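Local coordinates for protein folylpolyglutamate synthase (FolC) (Helicobacter pylori, PDB 6K8C) that probably adds glutamate to dihydropteroate and then successive glutamates to reduced folates, using ATP, in folate biosynthesis, at residues Ile300-Leu310 and Leu324-Lys333. Sequence-based numbering, arbitrary orientation.
Sequences IKRIFNAKIIL and LEILKPVIKK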
ATOM      1  N   ILE A 300      17.559   0.325  12.846  1.00 36.01           N
ATOM      2  CA  ILE A 300      18.567   1.360  13.059  1.00 30.74           C
ATOM      3  C   ILE A 300      19.712   0.821  13.910  1.00 40.53           C
ATOM      4  O   ILE A 300      20.888   1.091  13.638  1.00 38.64           O
ATOM      5  CB  ILE A 300      17.925   2.605  13.700  1.00 30.84           C
ATOM      6  CG1 ILE A 300      17.089   3.374  12.669  1.00 31.58           C
ATOM      7  CG2 ILE A 300      18.996   3.505  14.284  1.00 26.40           C
ATOM      8  CD1 ILE A 300      16.205   4.444  13.300  1.00 29.86           C
ATOM      9  N   LYS A 301      19.387   0.058  14.957  1.00 37.23           N
ATOM     10  CA  LYS A 301      20.431  -0.528  15.792  1.00 38.08           C
ATOM     11  C   LYS A 301      21.318  -1.466  14.984  1.00 42.97           C
ATOM     12  O   LYS A 301      22.547  -1.432  15.107  1.00 51.48           O
ATOM     13  CB  LYS A 301      19.812  -1.275  16.974  1.00 39.42           C
ATOM     14  CG  LYS A 301      19.038  -0.408  17.955  1.00 37.83           C
ATOM     15  CD  LYS A 301      18.278  -1.281  18.942  1.00 49.90           C
ATOM     16  CE  LYS A 301      17.778  -0.491  20.139  1.00 49.17           C
ATOM     17  NZ  LYS A 301      16.942  -1.341  21.041  1.00 50.50           N
ATOM     18  N   ARG A 302      20.713  -2.311  14.149  1.00 40.05           N
ATOM     19  CA  ARG A 302      21.499  -3.250  13.354  1.00 54.19           C
ATOM     20  C   ARG A 302      22.367  -2.520  12.337  1.00 53.39           C
ATOM     21  O   ARG A 302      23.565  -2.797  12.207  1.00 57.14           O
ATOM     22  CB  ARG A 302      20.574  -4.244  12.650  1.00 57.16           C
ATOM     23  CG  ARG A 302      21.292  -5.161  11.668  1.00 72.07           C
ATOM     24  CD  ARG A 302      20.331  -6.104  10.958  1.00 76.37           C
ATOM     25  NE  ARG A 302      19.502  -5.418   9.970  1.00 73.20           N
ATOM     26  CZ  ARG A 302      19.747  -5.414   8.664  1.00 77.09           C
ATOM     27  NH1 ARG A 302      18.936  -4.767   7.835  1.00 73.27           N
ATOM     28  NH2 ARG A 302      20.804  -6.056   8.183  1.00 75.43           N
ATOM     29  N   ILE A 303      21.778  -1.568  11.614  1.00 53.41           N
ATOM     30  CA  ILE A 303      22.439  -0.999  10.445  1.00 50.12           C
ATOM     31  C   ILE A 303      23.462   0.056  10.849  1.00 53.18           C
ATOM     32  O   ILE A 303      24.603   0.041  10.374  1.00 49.08           O
ATOM     33  CB  ILE A 303      21.386  -0.434   9.474  1.00 46.24           C
ATOM     34  CG1 ILE A 303      20.519  -1.571   8.928  1.00 49.14           C
ATOM     35  CG2 ILE A 303      22.056   0.338   8.338  1.00 46.83           C
ATOM     36  CD1 ILE A 303      19.502  -1.133   7.897  1.00 57.12           C
ATOM     37  N   PHE A 304      23.080   0.983  11.728  1.00 39.31           N
ATOM     38  CA  PHE A 304      23.962   2.088  12.090  1.00 39.83           C
ATOM     39  C   PHE A 304      24.629   1.926  13.448  1.00 50.24           C
ATOM     40  O   PHE A 304      25.721   2.467  13.648  1.00 54.35           O
ATOM     41  CB  PHE A 304      23.193   3.411  12.071  1.00 41.76           C
ATOM     42  CG  PHE A 304      22.567   3.726  10.748  1.00 41.68           C
ATOM     43  CD1 PHE A 304      23.354   3.936   9.629  1.00 41.40           C
ATOM     44  CD2 PHE A 304      21.188   3.811  10.619  1.00 36.19           C
ATOM     45  CE1 PHE A 304      22.780   4.230   8.407  1.00 33.34           C
ATOM     46  CE2 PHE A 304      20.607   4.100   9.399  1.00 35.48           C
ATOM     47  CZ  PHE A 304      21.406   4.311   8.290  1.00 39.17           C
ATOM     48  N   ASN A 305      23.996   1.220  14.387  1.00 49.20           N
ATOM     49  CA  ASN A 305      24.584   0.939  15.700  1.00 59.47           C
ATOM     50  C   ASN A 305      25.011   2.226  16.405  1.00 59.75           C
ATOM     51  O   ASN A 305      26.063   2.294  17.047  1.00 60.44           O
ATOM     52  CB  ASN A 305      25.757  -0.038  15.572  1.00 62.24           C
ATOM     53  CG  ASN A 305      26.130  -0.682  16.894  1.00 68.27           C
ATOM     54  OD1 ASN A 305      25.267  -0.983  17.720  1.00 65.43           O
ATOM     55  ND2 ASN A 305      27.425  -0.897  17.099  1.00 66.15           N
ATOM     56  N   ALA A 306      24.181   3.258  16.280  1.00 52.49           N
ATOM     57  CA  ALA A 306      24.424   4.557  16.894  1.00 48.48           C
ATOM     58  C   ALA A 306      23.139   5.367  16.787  1.00 47.54           C
ATOM     59  O   ALA A 306      22.209   4.996  16.066  1.00 48.86           O
ATOM     60  CB  ALA A 306      25.592   5.294  16.230  1.00 55.63           C
ATOM     61  N   LYS A 307      23.092   6.477  17.522  1.00 47.39           N
ATOM     62  CA  LYS A 307      21.962   7.387  17.397  1.00 44.32           C
ATOM     63  C   LYS A 307      22.053   8.135  16.074  1.00 42.59           C
ATOM     64  O   LYS A 307      23.137   8.541  15.647  1.00 40.87           O
ATOM     65  CB  LYS A 307      21.930   8.377  18.562  1.00 38.05           C
ATOM     66  CG  LYS A 307      21.517   7.772  19.902  1.00 39.07           C
ATOM     67  CD  LYS A 307      21.004   8.853  20.855  1.00 41.51           C
ATOM     68  CE  LYS A 307      20.937   8.351  22.292  1.00 50.41           C
ATOM     69  NZ  LYS A 307      20.549   9.440  23.236  1.00 53.22           N
ATOM     70  N   ILE A 308      20.909   8.311  15.413  1.00 36.34           N
ATOM     71  CA  ILE A 308      20.863   8.951  14.108  1.00 31.26           C
ATOM     72  C   ILE A 308      19.861  10.099  14.149  1.00 28.56           C
ATOM     73  O   ILE A 308      19.243  10.379  15.174  1.00 34.29           O
ATOM     74  CB  ILE A 308      20.517   7.960  12.976  1.00 30.51           C
ATOM     75  CG1 ILE A 308      19.048   7.530  13.053  1.00 29.95           C
ATOM     76  CG2 ILE A 308      21.432   6.746  13.027  1.00 30.20           C
ATOM     77  CD1 ILE A 308      18.629   6.658  11.885  1.00 33.38           C
ATOM     78  N   ILE A 309      19.711  10.763  13.009  1.00 29.23           N
ATOM     79  CA  ILE A 309      18.803  11.892  12.856  1.00 30.62           C
ATOM     80  C   ILE A 309      17.519  11.407  12.202  1.00 33.38           C
ATOM     81  O   ILE A 309      17.552  10.620  11.249  1.00 36.36           O
ATOM     82  CB  ILE A 309      19.467  13.009  12.027  1.00 31.03           C
ATOM     83  CG1 ILE A 309      20.750  13.486  12.717  1.00 39.06           C
ATOM     84  CG2 ILE A 309      18.504  14.166  11.795  1.00 33.31           C
ATOM     85  CD1 ILE A 309      21.469  14.602  11.969  1.00 42.74           C
ATOM     86  N   LEU A 310      16.383  11.877  12.705  1.00 24.89           N
ATOM     87  CA  LEU A 310      15.083  11.546  12.135  1.00 27.98           C
ATOM     88  C   LEU A 310      14.588  12.694  11.262  1.00 25.60           C
ATOM     89  O   LEU A 310      14.537  13.842  11.713  1.00 34.38           O
ATOM     90  CB  LEU A 310      14.067  11.250  13.241  1.00 23.30           C
ATOM     91  CG  LEU A 310      12.678  10.821  12.764  1.00 25.54           C
ATOM     92  CD1 LEU A 310      12.741   9.451  12.099  1.00 25.55           C
ATOM     93  CD2 LEU A 310      11.698  10.799  13.930  1.00 25.62           C
ATOM     94  N   LEU A 324       7.237   8.872  18.211  1.00 27.52           N
ATOM     95  CA  LEU A 324       8.493   9.544  18.526  1.00 23.13           C
ATOM     96  C   LEU A 324       9.074   9.057  19.847  1.00 26.43           C
ATOM     97  O   LEU A 324      10.300   8.991  20.005  1.00 28.51           O
ATOM     98  CB  LEU A 324       8.279  11.058  18.554  1.00 27.19           C
ATOM     99  CG  LEU A 324       7.884  11.653  17.197  1.00 31.88           C
ATOM    100  CD1 LEU A 324       7.303  13.048  17.357  1.00 33.07           C
ATOM    101  CD2 LEU A 324       9.085  11.671  16.264  1.00 31.40           C
ATOM    102  N   GLU A 325       8.216   8.726  20.819  1.00 26.78           N
ATOM    103  CA  GLU A 325       8.712   8.164  22.070  1.00 28.85           C
ATOM    104  C   GLU A 325       9.390   6.819  21.836  1.00 23.50           C
ATOM    105  O   GLU A 325      10.426   6.519  22.445  1.00 26.48           O
ATOM    106  CB  GLU A 325       7.569   8.023  23.074  1.00 29.75           C
ATOM    107  CG  GLU A 325       8.021   7.579  24.451  1.00 32.62           C
ATOM    108  CD  GLU A 325       6.858   7.300  25.386  1.00 40.98           C
ATOM    109  OE1 GLU A 325       6.036   6.408  25.077  1.00 38.62           O
ATOM    110  OE2 GLU A 325       6.766   7.978  26.430  1.00 47.76           O
ATOM    111  N   ILE A 326       8.825   6.000  20.950  1.00 27.98           N
ATOM    112  CA  ILE A 326       9.433   4.710  20.628  1.00 26.86           C
ATOM    113  C   ILE A 326      10.784   4.905  19.948  1.00 28.56           C
ATOM    114  O   ILE A 326      11.753   4.188  20.234  1.00 26.09           O
ATOM    115  CB  ILE A 326       8.466   3.878  19.763  1.00 31.03           C
ATOM    116  CG1 ILE A 326       7.315   3.343  20.624  1.00 27.17           C
ATOM    117  CG2 ILE A 326       9.201   2.744  19.051  1.00 26.23           C
ATOM    118  CD1 ILE A 326       6.066   3.010  19.830  1.00 30.00           C
ATOM    119  N   LEU A 327      10.880   5.889  19.050  1.00 25.70           N
ATOM    120  CA  LEU A 327      12.113   6.083  18.297  1.00 26.56           C
ATOM    121  C   LEU A 327      13.174   6.830  19.094  1.00 28.44           C
ATOM    122  O   LEU A 327      14.367   6.665  18.818  1.00 23.55           O
ATOM    123  CB  LEU A 327      11.829   6.834  16.993  1.00 25.78           C
ATOM    124  CG  LEU A 327      11.059   6.025  15.946  1.00 31.89           C
ATOM    125  CD1 LEU A 327      10.486   6.928  14.861  1.00 26.05           C
ATOM    126  CD2 LEU A 327      11.977   4.972  15.351  1.00 28.85           C
ATOM    127  N   LYS A 328      12.769   7.636  20.076  1.00 26.36           N
ATOM    128  CA  LYS A 328      13.718   8.485  20.798  1.00 28.64           C
ATOM    129  C   LYS A 328      14.995   7.782  21.255  1.00 29.45           C
ATOM    130  O   LYS A 328      16.070   8.393  21.140  1.00 30.84           O
ATOM    131  CB  LYS A 328      13.025   9.129  22.011  1.00 28.12           C
ATOM    132  CG  LYS A 328      13.953  10.056  22.783  1.00 32.13           C
ATOM    133  CD  LYS A 328      13.282  10.679  23.992  1.00 34.86           C
ATOM    134  CE  LYS A 328      14.292  11.492  24.786  1.00 42.58           C
ATOM    135  NZ  LYS A 328      13.697  11.994  26.052  1.00 49.95           N
ATOM    136  N   PRO A 329      14.969   6.545  21.771  1.00 28.12           N
ATOM    137  CA  PRO A 329      16.228   5.927  22.228  1.00 31.05           C
ATOM    138  C   PRO A 329      17.311   5.818  21.163  1.00 37.89           C
ATOM    139  O   PRO A 329      18.483   5.665  21.523  1.00 30.99           O
ATOM    140  CB  PRO A 329      15.781   4.542  22.712  1.00 32.81           C
ATOM    141  CG  PRO A 329      14.390   4.757  23.168  1.00 32.36           C
ATOM    142  CD  PRO A 329      13.803   5.744  22.189  1.00 27.73           C
ATOM    143  N   VAL A 330      16.978   5.900  19.872  1.00 29.28           N
ATOM    144  CA  VAL A 330      17.990   5.813  18.824  1.00 26.76           C
ATOM    145  C   VAL A 330      18.079   7.094  18.003  1.00 30.87           C
ATOM    146  O   VAL A 330      18.724   7.102  16.950  1.00 35.14           O
ATOM    147  CB  VAL A 330      17.753   4.599  17.900  1.00 34.21           C
ATOM    148  CG1 VAL A 330      17.901   3.291  18.666  1.00 31.90           C
ATOM    149  CG2 VAL A 330      16.389   4.684  17.232  1.00 26.46           C
ATOM    150  N   ILE A 331      17.450   8.177  18.455  1.00 29.80           N
ATOM    151  CA  ILE A 331      17.360   9.417  17.692  1.00 28.00           C
ATOM    152  C   ILE A 331      17.990  10.537  18.508  1.00 33.91           C
ATOM    153  O   ILE A 331      17.585  10.784  19.650  1.00 29.95           O
ATOM    154  CB  ILE A 331      15.908   9.766  17.331  1.00 27.17           C
ATOM    155  CG1 ILE A 331      15.322   8.700  16.401  1.00 27.70           C
ATOM    156  CG2 ILE A 331      15.850  11.142  16.662  1.00 27.49           C
ATOM    157  CD1 ILE A 331      16.105   8.529  15.098  1.00 27.28           C
ATOM    158  N   LYS A 332      18.969  11.223  17.918  1.00 34.81           N
ATOM    159  CA  LYS A 332      19.619  12.344  18.583  1.00 39.57           C
ATOM    160  C   LYS A 332      19.053  13.693  18.174  1.00 35.97           C
ATOM    161  O   LYS A 332      19.250  14.674  18.897  1.00 40.58           O
ATOM    162  CB  LYS A 332      21.128  12.328  18.313  1.00 34.95           C
ATOM    163  CG  LYS A 332      21.517  12.590  16.858  1.00 35.85           C
ATOM    164  CD  LYS A 332      23.009  12.378  16.662  1.00 42.31           C
ATOM    165  CE  LYS A 332      23.430  12.639  15.221  1.00 43.11           C
ATOM    166  NZ  LYS A 332      24.903  12.463  15.068  1.00 47.31           N
ATOM    167  N   LYS A 333      18.350  13.767  17.047  1.00 36.93           N
ATOM    168  CA  LYS A 333      17.777  15.024  16.595  1.00 31.98           C
ATOM    169  C   LYS A 333      16.686  14.719  15.583  1.00 33.82           C
ATOM    170  O   LYS A 333      16.773  13.741  14.837  1.00 35.97           O
ATOM    171  CB  LYS A 333      18.844  15.941  15.980  1.00 34.77           C
ATOM    172  CG  LYS A 333      18.378  17.372  15.747  1.00 43.27           C
ATOM    173  CD  LYS A 333      19.527  18.275  15.317  1.00 52.18           C
ATOM    174  CE  LYS A 333      19.071  19.721  15.183  1.00 49.54           C
ATOM    175  NZ  LYS A 333      19.986  20.518  14.319  1.00 57.93           N
TER
HETATM  176  O   HOH W   1      25.653   9.378  16.286  1.00 46.13           O
HETATM  177  O   HOH W   2      17.783  10.235  22.532  1.00 48.01           O
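The delta methyl of I331 (CD1) lies against CG1 of I308, 3.7 Å away, on the helix-covered face of the sheet. The bend at chi2 (-59°) turns CD1 of I331 in toward I308 and the CB of L310, which also touches I331 CG2. One branch of L310, CD2, reaches helix 320-327, meeting CD2 of L324 at 3.6 Å and, more loosely, CD1 of L327. In the last turn of helix 290-303, I300 lays CG2 and CD1 obliquely over V330, with CD1 3.9 Å from V330 CG2, while the aliphatic part of K301 crosses V330 CG1. L374 of strand 373-376 touches I300, I308 and L310 and continues this core.

Alongside this core the backbones pair in parallel: I308 N donates to V330 O (2.9 Å) and K332 N to I308 O (2.9 Å), two bonds that flank I331 and fix its register with I308. Past the corner at K332, L310 N donates to K333 O, nearly straight at 169°. On the opposite face CG1 of I309 packs on CE of K332 (3.8 Å), whose ammonium pairs with E371. At the outer edge the extended K307 runs past P329 O, and one water links its NZ to K328 O.

The contact thus joins both strands and the helix of a beta-alpha-beta unit in the Mur ligase-type C-terminal domain: its interior is apolar, with backbone N-H and C=O groups paired strand to strand, while the charged ends of K307 and K332 stay at the exposed edge, where water and E371 meet them.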